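Local atomic coordinates of TonB-dependent siderophore receptor (Pseudomonas aeruginosa 39016, PDB entry 5NEC), a protein that probably imports iron-loaded siderophores across the bacterial outer membrane, as a TonB-dependent receptor whose beta-barrel is filled by a plug domain. Residues T31-D36 with K595-A600; D72-V77 with E125-S130. One frame throughout, in Å; residues are numbered along the deposited sequence.

Interaction 1. Residues T31-D36 with K595-A600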
ATOM      1  N   THR A  31      -2.096   0.118  22.806  1.00 78.64           N
ATOM      2  CA  THR A  31      -3.443  -0.255  22.344  1.00 75.23           C
ATOM      3  C   THR A  31      -4.238   0.911  21.729  1.00 71.28           C
ATOM      4  O   THR A  31      -5.423   0.766  21.438  1.00 71.49           O
ATOM      5  CB  THR A  31      -4.303  -0.840  23.504  1.00 76.82           C
ATOM      6  OG1 THR A  31      -4.653   0.204  24.426  1.00 75.92           O
ATOM      7  CG2 THR A  31      -3.568  -1.960  24.248  1.00 77.86           C
ATOM      8  N   THR A  32      -3.612   2.065  21.549  1.00 67.94           N
ATOM      9  CA  THR A  32      -4.315   3.227  21.020  1.00 66.70           C
ATOM     10  C   THR A  32      -4.754   3.045  19.547  1.00 65.35           C
ATOM     11  O   THR A  32      -4.044   2.430  18.733  1.00 63.52           O
ATOM     12  CB  THR A  32      -3.457   4.508  21.171  1.00 68.24           C
ATOM     13  OG1 THR A  32      -4.269   5.666  20.934  1.00 68.11           O
ATOM     14  CG2 THR A  32      -2.243   4.514  20.213  1.00 68.25           C
ATOM     15  N   TYR A  33      -5.936   3.572  19.246  1.00 64.03           N
ATOM     16  CA  TYR A  33      -6.441   3.726  17.882  1.00 63.32           C
ATOM     17  C   TYR A  33      -6.128   5.101  17.296  1.00 64.49           C
ATOM     18  O   TYR A  33      -6.408   5.338  16.123  1.00 64.56           O
ATOM     19  CB  TYR A  33      -7.957   3.487  17.844  1.00 61.30           C
ATOM     20  CG  TYR A  33      -8.401   2.046  17.707  1.00 59.63           C
ATOM     21  CD1 TYR A  33      -7.545   0.967  17.967  1.00 58.06           C
ATOM     22  CD2 TYR A  33      -9.718   1.761  17.336  1.00 59.20           C
ATOM     23  CE1 TYR A  33      -7.991  -0.338  17.838  1.00 57.51           C
ATOM     24  CE2 TYR A  33     -10.169   0.461  17.224  1.00 56.90           C
ATOM     25  CZ  TYR A  33      -9.306  -0.579  17.476  1.00 56.39           C
ATOM     26  OH  TYR A  33      -9.766  -1.857  17.348  1.00 56.63           O
ATOM     27  N   ASN A  34      -5.556   5.995  18.100  1.00 68.59           N
ATOM     28  CA  ASN A  34      -5.104   7.305  17.627  1.00 72.26           C
ATOM     29  C   ASN A  34      -3.622   7.493  17.912  1.00 73.69           C
ATOM     30  O   ASN A  34      -3.178   7.276  19.032  1.00 78.31           O
ATOM     31  CB  ASN A  34      -5.881   8.435  18.296  1.00 74.26           C
ATOM     32  CG  ASN A  34      -5.510   9.800  17.730  1.00 75.36           C
ATOM     33  OD1 ASN A  34      -6.026  10.201  16.695  1.00 75.84           O
ATOM     34  ND2 ASN A  34      -4.584  10.502  18.389  1.00 75.40           N
ATOM     35  N   VAL A  35      -2.879   7.914  16.893  1.00 71.76           N
ATOM     36  CA  VAL A  35      -1.465   8.229  17.008  1.00 71.21           C
ATOM     37  C   VAL A  35      -1.350   9.722  16.705  1.00 73.68           C
ATOM     38  O   VAL A  35      -1.786  10.189  15.648  1.00 73.82           O
ATOM     39  CB  VAL A  35      -0.633   7.348  16.045  1.00 69.02           C
ATOM     40  CG1 VAL A  35       0.771   7.902  15.814  1.00 68.31           C
ATOM     41  CG2 VAL A  35      -0.559   5.927  16.586  1.00 68.35           C
ATOM     42  N   ASP A  36      -0.769  10.464  17.642  1.00 76.63           N
ATOM     43  CA  ASP A  36      -0.812  11.940  17.609  1.00 80.81           C
ATOM     44  C   ASP A  36       0.406  12.598  16.934  1.00 80.19           C
ATOM     45  O   ASP A  36       0.417  13.816  16.721  1.00 79.31           O
ATOM     46  CB  ASP A  36      -1.058  12.519  19.024  1.00 82.37           C
ATOM     47  CG  ASP A  36       0.040  12.147  20.048  1.00 83.37           C
ATOM     48  OD1 ASP A  36       1.230  11.998  19.678  1.00 82.64           O
ATOM     49  OD2 ASP A  36      -0.299  12.020  21.251  1.00 87.77           O
ATOM     50  N   LYS A 595     -14.755   2.383  27.119  1.00 72.86           N
ATOM     51  CA  LYS A 595     -14.798   1.028  26.558  1.00 71.42           C
ATOM     52  C   LYS A 595     -14.953   0.957  25.034  1.00 68.04           C
ATOM     53  O   LYS A 595     -14.726  -0.093  24.459  1.00 64.41           O
ATOM     54  CB  LYS A 595     -15.942   0.257  27.208  1.00 72.82           C
ATOM     55  CG  LYS A 595     -15.864   0.159  28.712  1.00 74.77           C
ATOM     56  CD  LYS A 595     -17.019  -0.704  29.215  1.00 75.66           C
ATOM     57  CE  LYS A 595     -16.747  -1.232  30.602  1.00 76.05           C
ATOM     58  NZ  LYS A 595     -17.953  -1.934  31.088  1.00 76.59           N
ATOM     59  N   TRP A 596     -15.301   2.071  24.393  1.00 67.51           N
ATOM     60  CA  TRP A 596     -15.732   2.081  23.002  1.00 68.24           C
ATOM     61  C   TRP A 596     -14.731   2.858  22.132  1.00 68.37           C
ATOM     62  O   TRP A 596     -14.647   4.083  22.232  1.00 67.95           O
ATOM     63  CB  TRP A 596     -17.138   2.694  22.917  1.00 69.49           C
ATOM     64  CG  TRP A 596     -17.810   2.636  21.580  1.00 69.98           C
ATOM     65  CD1 TRP A 596     -17.543   1.775  20.559  1.00 69.91           C
ATOM     66  CD2 TRP A 596     -18.901   3.454  21.135  1.00 71.34           C
ATOM     67  NE1 TRP A 596     -18.380   2.015  19.501  1.00 70.16           N
ATOM     68  CE2 TRP A 596     -19.224   3.043  19.824  1.00 70.29           C
ATOM     69  CE3 TRP A 596     -19.627   4.508  21.713  1.00 72.03           C
ATOM     70  CZ2 TRP A 596     -20.246   3.641  19.076  1.00 69.68           C
ATOM     71  CZ3 TRP A 596     -20.641   5.105  20.973  1.00 72.26           C
ATOM     72  CH2 TRP A 596     -20.942   4.665  19.664  1.00 71.78           C
ATOM     73  N   LYS A 597     -13.988   2.126  21.290  1.00 66.07           N
ATOM     74  CA  LYS A 597     -12.999   2.704  20.375  1.00 65.56           C
ATOM     75  C   LYS A 597     -13.491   2.744  18.933  1.00 63.31           C
ATOM     76  O   LYS A 597     -14.306   1.928  18.513  1.00 62.49           O
ATOM     77  CB  LYS A 597     -11.687   1.920  20.428  1.00 65.31           C
ATOM     78  CG  LYS A 597     -11.001   2.029  21.768  1.00 67.00           C
ATOM     79  CD  LYS A 597      -9.556   1.591  21.702  1.00 68.04           C
ATOM     80  CE  LYS A 597      -9.449   0.090  21.506  1.00 69.04           C
ATOM     81  NZ  LYS A 597      -8.060  -0.379  21.755  1.00 68.71           N
ATOM     82  N   VAL A 598     -12.961   3.696  18.175  1.00 61.10           N
ATOM     83  CA  VAL A 598     -13.355   3.891  16.793  1.00 59.07           C
ATOM     84  C   VAL A 598     -12.163   4.325  15.913  1.00 57.05           C
ATOM     85  O   VAL A 598     -11.293   5.086  16.347  1.00 55.04           O
ATOM     86  CB  VAL A 598     -14.549   4.872  16.702  1.00 60.56           C
ATOM     87  CG1 VAL A 598     -14.104   6.317  16.879  1.00 61.49           C
ATOM     88  CG2 VAL A 598     -15.298   4.694  15.394  1.00 61.17           C
ATOM     89  N   PHE A 599     -12.125   3.784  14.695  1.00 53.56           N
ATOM     90  CA  PHE A 599     -11.204   4.216  13.661  1.00 52.30           C
ATOM     91  C   PHE A 599     -12.012   4.221  12.372  1.00 50.61           C
ATOM     92  O   PHE A 599     -12.442   3.171  11.909  1.00 49.48           O
ATOM     93  CB  PHE A 599     -10.031   3.252  13.584  1.00 53.15           C
ATOM     94  CG  PHE A 599      -8.927   3.701  12.676  1.00 53.81           C
ATOM     95  CD1 PHE A 599      -7.961   4.612  13.132  1.00 54.92           C
ATOM     96  CD2 PHE A 599      -8.822   3.197  11.375  1.00 52.74           C
ATOM     97  CE1 PHE A 599      -6.922   5.032  12.306  1.00 54.30           C
ATOM     98  CE2 PHE A 599      -7.783   3.611  10.541  1.00 53.40           C
ATOM     99  CZ  PHE A 599      -6.830   4.527  11.007  1.00 53.75           C
ATOM    100  N   ALA A 600     -12.257   5.408  11.824  1.00 49.76           N
ATOM    101  CA  ALA A 600     -13.262   5.585  10.775  1.00 48.56           C
ATOM    102  C   ALA A 600     -12.992   6.796   9.897  1.00 47.60           C
ATOM    103  O   ALA A 600     -12.369   7.745  10.331  1.00 47.75           O
ATOM    104  CB  ALA A 600     -14.655   5.684  11.393  1.00 50.05           C
TER

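Interaction 2. Residues D72-V77 with E125-S130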
ATOM      1  N   ASP A  72      -4.877  -5.290   2.776  1.00 54.77           N
ATOM      2  CA  ASP A  72      -5.818  -5.726   3.817  1.00 56.48           C
ATOM      3  C   ASP A  72      -5.962  -4.635   4.902  1.00 55.81           C
ATOM      4  O   ASP A  72      -7.071  -4.236   5.262  1.00 53.30           O
ATOM      5  CB  ASP A  72      -5.288  -7.037   4.434  1.00 60.10           C
ATOM      6  CG  ASP A  72      -6.373  -7.933   5.033  1.00 63.55           C
ATOM      7  OD1 ASP A  72      -7.588  -7.603   4.990  1.00 67.12           O
ATOM      8  OD2 ASP A  72      -5.970  -9.012   5.548  1.00 64.37           O
ATOM      9  N   ALA A  73      -4.821  -4.128   5.368  1.00 55.10           N
ATOM     10  CA  ALA A  73      -4.777  -3.116   6.422  1.00 56.17           C
ATOM     11  C   ALA A  73      -5.329  -1.766   5.966  1.00 55.16           C
ATOM     12  O   ALA A  73      -5.996  -1.083   6.750  1.00 54.76           O
ATOM     13  CB  ALA A  73      -3.349  -2.947   6.938  1.00 57.22           C
ATOM     14  N   LEU A  74      -5.052  -1.388   4.713  1.00 52.35           N
ATOM     15  CA  LEU A  74      -5.510  -0.096   4.179  1.00 52.40           C
ATOM     16  C   LEU A  74      -7.011  -0.031   3.844  1.00 51.51           C
ATOM     17  O   LEU A  74      -7.519   1.045   3.573  1.00 49.29           O
ATOM     18  CB  LEU A  74      -4.663   0.347   2.978  1.00 51.82           C
ATOM     19  CG  LEU A  74      -3.237   0.798   3.301  1.00 51.86           C
ATOM     20  CD1 LEU A  74      -2.422   0.892   2.013  1.00 53.13           C
ATOM     21  CD2 LEU A  74      -3.188   2.125   4.067  1.00 53.01           C
ATOM     22  N   ARG A  75      -7.727  -1.155   3.906  1.00 51.20           N
ATOM     23  CA  ARG A  75      -9.188  -1.124   3.807  1.00 51.57           C
ATOM     24  C   ARG A  75      -9.842  -0.223   4.868  1.00 51.89           C
ATOM     25  O   ARG A  75     -10.947   0.264   4.652  1.00 49.98           O
ATOM     26  CB  ARG A  75      -9.789  -2.542   3.833  1.00 53.69           C
ATOM     27  CG  ARG A  75     -10.113  -3.151   5.202  1.00 57.77           C
ATOM     28  CD  ARG A  75     -10.361  -4.655   5.074  1.00 59.40           C
ATOM     29  NE  ARG A  75     -10.859  -5.295   6.298  1.00 61.01           N
ATOM     30  CZ  ARG A  75     -10.120  -5.869   7.258  1.00 63.32           C
ATOM     31  NH1 ARG A  75      -8.782  -5.891   7.235  1.00 64.62           N
ATOM     32  NH2 ARG A  75     -10.746  -6.427   8.287  1.00 67.14           N
ATOM     33  N   THR A  76      -9.147  -0.004   5.996  1.00 52.04           N
ATOM     34  CA  THR A  76      -9.590   0.927   7.050  1.00 51.73           C
ATOM     35  C   THR A  76      -9.486   2.424   6.714  1.00 50.03           C
ATOM     36  O   THR A  76     -10.018   3.234   7.435  1.00 51.96           O
ATOM     37  CB  THR A  76      -8.830   0.680   8.389  1.00 52.23           C
ATOM     38  OG1 THR A  76      -7.409   0.718   8.172  1.00 52.95           O
ATOM     39  CG2 THR A  76      -9.213  -0.646   8.990  1.00 51.74           C
ATOM     40  N   VAL A  77      -8.786   2.787   5.652  1.00 51.09           N
ATOM     41  CA  VAL A  77      -8.660   4.179   5.244  1.00 51.02           C
ATOM     42  C   VAL A  77      -9.340   4.341   3.889  1.00 52.10           C
ATOM     43  O   VAL A  77      -8.807   3.885   2.872  1.00 51.55           O
ATOM     44  CB  VAL A  77      -7.183   4.603   5.148  1.00 49.83           C
ATOM     45  CG1 VAL A  77      -7.076   6.054   4.703  1.00 50.08           C
ATOM     46  CG2 VAL A  77      -6.506   4.404   6.497  1.00 51.41           C
ATOM     47  N   GLU A 125       5.222  -1.272  12.499  1.00 57.29           N
ATOM     48  CA  GLU A 125       4.662  -0.680  13.710  1.00 59.37           C
ATOM     49  C   GLU A 125       3.346   0.008  13.366  1.00 58.57           C
ATOM     50  O   GLU A 125       2.345  -0.158  14.068  1.00 58.64           O
ATOM     51  CB  GLU A 125       5.655   0.343  14.283  1.00 61.93           C
ATOM     52  CG  GLU A 125       5.368   0.817  15.699  1.00 66.38           C
ATOM     53  CD  GLU A 125       5.595  -0.247  16.766  1.00 70.10           C
ATOM     54  OE1 GLU A 125       6.470  -1.143  16.600  1.00 71.42           O
ATOM     55  OE2 GLU A 125       4.894  -0.162  17.799  1.00 72.41           O
ATOM     56  N   GLN A 126       3.366   0.782  12.279  1.00 55.05           N
ATOM     57  CA  GLN A 126       2.208   1.548  11.830  1.00 53.84           C
ATOM     58  C   GLN A 126       2.368   1.987  10.368  1.00 53.01           C
ATOM     59  O   GLN A 126       3.467   1.957   9.813  1.00 52.69           O
ATOM     60  CB  GLN A 126       1.987   2.782  12.725  1.00 53.16           C
ATOM     61  CG  GLN A 126       3.107   3.805  12.627  1.00 53.64           C
ATOM     62  CD  GLN A 126       3.128   4.813  13.773  1.00 53.68           C
ATOM     63  OE1 GLN A 126       2.752   4.520  14.916  1.00 52.85           O
ATOM     64  NE2 GLN A 126       3.572   6.023  13.460  1.00 53.38           N
ATOM     65  N   ILE A 127       1.251   2.421   9.782  1.00 50.78           N
ATOM     66  CA  ILE A 127       1.182   2.860   8.394  1.00 50.92           C
ATOM     67  C   ILE A 127       0.692   4.311   8.353  1.00 50.51           C
ATOM     68  O   ILE A 127      -0.415   4.604   8.788  1.00 50.34           O
ATOM     69  CB  ILE A 127       0.236   1.937   7.590  1.00 50.14           C
ATOM     70  CG1 ILE A 127       0.785   0.502   7.581  1.00 50.29           C
ATOM     71  CG2 ILE A 127       0.036   2.434   6.168  1.00 49.42           C
ATOM     72  CD1 ILE A 127      -0.297  -0.543   7.444  1.00 51.88           C
ATOM     73  N   GLU A 128       1.516   5.205   7.816  1.00 50.72           N
ATOM     74  CA  GLU A 128       1.198   6.636   7.768  1.00 52.22           C
ATOM     75  C   GLU A 128       0.779   7.045   6.350  1.00 51.11           C
ATOM     76  O   GLU A 128       1.574   6.958   5.417  1.00 50.70           O
ATOM     77  CB  GLU A 128       2.403   7.449   8.248  1.00 54.39           C
ATOM     78  CG  GLU A 128       2.883   7.024   9.638  1.00 55.93           C
ATOM     79  CD  GLU A 128       4.063   7.826  10.171  1.00 57.41           C
ATOM     80  OE1 GLU A 128       4.687   8.591   9.404  1.00 59.35           O
ATOM     81  OE2 GLU A 128       4.374   7.668  11.377  1.00 59.51           O
ATOM     82  N   VAL A 129      -0.477   7.476   6.201  1.00 49.66           N
ATOM     83  CA  VAL A 129      -1.051   7.863   4.910  1.00 49.72           C
ATOM     84  C   VAL A 129      -1.134   9.383   4.801  1.00 50.89           C
ATOM     85  O   VAL A 129      -1.945   9.996   5.462  1.00 52.27           O
ATOM     86  CB  VAL A 129      -2.474   7.266   4.730  1.00 49.99           C
ATOM     87  CG1 VAL A 129      -2.972   7.437   3.293  1.00 49.83           C
ATOM     88  CG2 VAL A 129      -2.481   5.789   5.110  1.00 49.87           C
ATOM     89  N   SER A 130      -0.293   9.978   3.962  1.00 53.16           N
ATOM     90  CA  SER A 130      -0.414  11.396   3.585  1.00 53.62           C
ATOM     91  C   SER A 130      -1.274  11.517   2.341  1.00 54.88           C
ATOM     92  O   SER A 130      -0.919  10.991   1.293  1.00 52.03           O
ATOM     93  CB  SER A 130       0.958  11.984   3.286  1.00 54.18           C
ATOM     94  OG  SER A 130       1.625  12.237   4.496  1.00 57.01           O
TER

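Interaction 1. Residues T31-D36 with K595-A600
Y33 and F599 bring the two backbones closest, 6.4 Å between CA atoms, where the irregular segment T31-D36 lies against the first residues of barrel strand 596-609. The main side-chain meeting is that of Y33 with K597, which cross at about a right angle. The lysine lays its aliphatic end over one face of the phenol ring: CE of K597 sits 4.0 Å from the Y33 ring centroid, 12° off the normal, a CH-pi contact. A bend at chi3 (-70°) brings CE over the ring, and the extended last bond carries the ammonium past the centre, where NZ of K597 makes a cation-pi contact 4.4 Å from the centroid of Y33. The same NZ of K597 donates a hydrogen bond of 2.9 Å to the backbone O of T31, arriving in the carbonyl plane at a C=O...N angle of 154°. At the edge of the Y33 ring, CD2 comes within 3.8 Å of the backbone O of V598. F599 adds its CB, 4.0 Å from CD2 of Y33, while the edge of its own ring meets the same residue's backbone, CD1 of F599 lying 3.4 Å from O of Y33, near the ring plane. The far end of the tyrosine is held independently, its OH hydrogen-bonded to D64 and W644. One ammonium thus engages both a carbonyl and an aromatic face, which would favour its charged form and couple the chain leading into the plug to the barrel wall.

Interaction 2. Residues D72-V77 with E125-S130
Where A73, L74 and V77 meet I127 and V129, the touching groups are all aliphatic; the flat polar groups lie to the flanks. The guanidinium of R75 turns its edge to the carbonyl of D72: NH1 of R75 bonds to the backbone O of D72 at 3.1 Å, nearly straight at 165°, with the acceptor in the guanidinium plane but the donor well above the carbonyl plane. NH1 of R75 also forms a salt bridge to OD1 of D72, and its NH2 reaches D682 of the barrel. On the strand, NE2 of Q126 sends an in-plane N-H to OE2 of E128 at 2.8 Å, using the anti lone pair of that carboxylate. This contact belongs to the plug domain, whose short helix 70-74 packs here on strand 124-130 of a five-stranded mixed sheet, I127 and V129 pointing their side chains toward segment 72-77. L74 touches both strand residues through one methyl, its CD2 lying 3.9 Å from CG2 of I127 and equally 3.9 Å from CG2 of V129. With CG1 of I127 anti to the carbonyl carbon (chi1 -62°), CD1 of I127 extends to CB of A73, again 3.9 Å away. A type I turn spans L74 to V77, closed by the bond from N of V77 to O of L74; beyond it CG2 of V77 approaches CG2 of V129 more loosely, at 4.5 Å.

How the interactions relate
From the N terminus, the chain first runs through 31-36, then through strand 54-57 and helix 59-64 to the short helix 70-74. Interaction 2 closes a modest loop of the plug by bringing 125-130 back to 72-77. Interaction 1 closes far later, when barrel strand 596-609 returns to 31-36, so that its much larger loop encloses the whole of interaction 2. Their centres are 13 Å apart and they touch directly: F599 packs on T76, and V35 on Q126. Strand 54-57 joins them too, pairing through T55 and V57 with V129 and I127 while F599 rests on the same two residues. One contact organises the plug internally; the other ties its leading chain to the barrel.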